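Local coordinates for protein lytic polysaccharide monooxygenase (Neurospora crassa, PDB 4QI8) that probably cleaves cellulose oxidatively, using an active-site copper, a reductant and an oxygen cosubstrate to break its beta-1,4-glycosidic bonds, at residues L80-V83 with P84-Q87. Numbering follows the deposited sequence.
Sequences LARV and PDGQ
The guanidinium of Arg82 presents its edge to Asp85, whose OD1 and CG lie in or near the guanidinium plane, while Pro84 CA approaches the group obliquely. The guanidinium and carboxylate planes are turned 70° apart, and both terminal nitrogens converge end-on on a single oxygen: Arg82 NH2 is 2.9 Å from Asp85 OD1 and Arg82 NH1 is 3.1 Å from the same atom. NH2 meets the syn lone pair of OD1 and NH1 reaches it from above the carboxylate plane; both bonds are bent, that of NH1 the more so. Arg82 reaches this far because its chain is extended from CG to NE, with CG anti to the backbone N (chi1 -173°). A water accepts from Asp85 N at 2.9 Å and, weakly, from Arg82 NH1, adding a second, solvent-borne link. Separately from the ion pair, Val83 CG1 packs against Pro84 CD at 3.7 Å and Gln87 CB at 3.8 Å. The chain reverses through a type II beta turn, Pro84 to Gln87, closed by Gln87 N to Pro84 O at 3.0 Å, with Gly86 at the positive phi such a turn requires. Arg82 NH2 also donates to Ser133 O, so the turn following strand 76-82 is joined through one side chain to the segment leading into strand 134-144. With an alanine in place of Arg82, the Asp85 carboxylate would probably lose both guanidinium donors to OD1 and be freer to turn. Since the paired charges sit at the surface, far from the copper, solvent is likely to weaken their attraction, and the double grip on OD1 probably helps to orient the aspartate on the turn.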
loop_
_atom_site.group_PDB
_atom_site.type_symbol
_atom_site.label_atom_id
_atom_site.label_comp_id
_atom_site.label_asym_id
_atom_site.label_seq_id
_atom_site.Cartn_x
_atom_site.Cartn_y
_atom_site.Cartn_z
ATOM N N LEU A 80 -1.120 -4.165 -5.922
ATOM C CA LEU A 80 -2.303 -4.191 -6.770
ATOM C C LEU A 80 -3.069 -5.497 -6.603
ATOM O O LEU A 80 -2.483 -6.539 -6.300
ATOM C CB LEU A 80 -1.894 -4.099 -8.238
ATOM C CG LEU A 80 -1.488 -2.716 -8.736
ATOM C CD1 LEU A 80 -0.879 -2.793 -10.136
ATOM C CD2 LEU A 80 -2.685 -1.758 -8.752
ATOM N N ALA A 81 -4.376 -5.435 -6.844
ATOM C CA ALA A 81 -5.214 -6.632 -6.920
ATOM C C ALA A 81 -6.237 -6.411 -8.016
ATOM O O ALA A 81 -6.919 -5.389 -8.031
ATOM C CB ALA A 81 -5.904 -6.908 -5.592
ATOM N N ARG A 82 -6.351 -7.376 -8.924
ATOM C CA ARG A 82 -7.247 -7.237 -10.061
ATOM C C ARG A 82 -8.627 -7.812 -9.762
ATOM O O ARG A 82 -8.788 -8.986 -9.420
ATOM C CB ARG A 82 -6.666 -7.925 -11.295
ATOM C CG ARG A 82 -7.486 -7.662 -12.545
ATOM C CD ARG A 82 -6.885 -8.317 -13.773
ATOM N NE ARG A 82 -7.643 -8.044 -14.995
ATOM C CZ ARG A 82 -8.761 -8.670 -15.354
ATOM N NH1 ARG A 82 -9.287 -9.627 -14.601
ATOM N NH2 ARG A 82 -9.352 -8.345 -16.494
ATOM N N VAL A 83 -9.641 -6.978 -9.936
ATOM C CA VAL A 83 -11.013 -7.410 -9.765
ATOM C C VAL A 83 -11.354 -8.466 -10.832
ATOM O O VAL A 83 -11.082 -8.246 -12.004
ATOM C CB VAL A 83 -11.960 -6.213 -9.924
ATOM C CG1 VAL A 83 -13.399 -6.657 -9.764
ATOM C CG2 VAL A 83 -11.624 -5.093 -8.931
ATOM N N PRO A 84 -11.953 -9.611 -10.438
ATOM C CA PRO A 84 -12.292 -10.624 -11.439
ATOM C C PRO A 84 -13.268 -10.112 -12.478
ATOM O O PRO A 84 -14.132 -9.280 -12.182
ATOM C CB PRO A 84 -12.954 -11.731 -10.615
ATOM C CG PRO A 84 -12.456 -11.547 -9.246
ATOM C CD PRO A 84 -12.267 -10.070 -9.074
ATOM N N ASP A 85 -13.136 -10.637 -13.689
ATOM C CA ASP A 85 -14.070 -10.326 -14.757
ATOM C C ASP A 85 -15.491 -10.598 -14.284
ATOM O O ASP A 85 -15.772 -11.636 -13.687
ATOM C CB ASP A 85 -13.776 -11.169 -16.000
ATOM C CG ASP A 85 -12.477 -10.779 -16.684
ATOM O OD1 ASP A 85 -11.863 -9.761 -16.297
ATOM O OD2 ASP A 85 -12.073 -11.502 -17.622
ATOM N N GLY A 86 -16.381 -9.647 -14.523
ATOM C CA GLY A 86 -17.781 -9.825 -14.183
ATOM C C GLY A 86 -18.155 -9.366 -12.787
ATOM O O GLY A 86 -19.339 -9.342 -12.443
ATOM N N GLN A 87 -17.158 -9.013 -11.982
ATOM C CA GLN A 87 -17.398 -8.418 -10.674
ATOM C C GLN A 87 -17.240 -6.906 -10.753
ATOM O O GLN A 87 -16.381 -6.393 -11.459
ATOM C CB GLN A 87 -16.429 -8.991 -9.643
ATOM C CG GLN A 87 -16.607 -10.476 -9.401
ATOM C CD GLN A 87 -17.985 -10.814 -8.871
ATOM O OE1 GLN A 87 -18.337 -10.449 -7.750
ATOM N NE2 GLN A 87 -18.777 -11.508 -9.681
HETATM O O HOH W 1 -10.935 -12.507 -14.191
#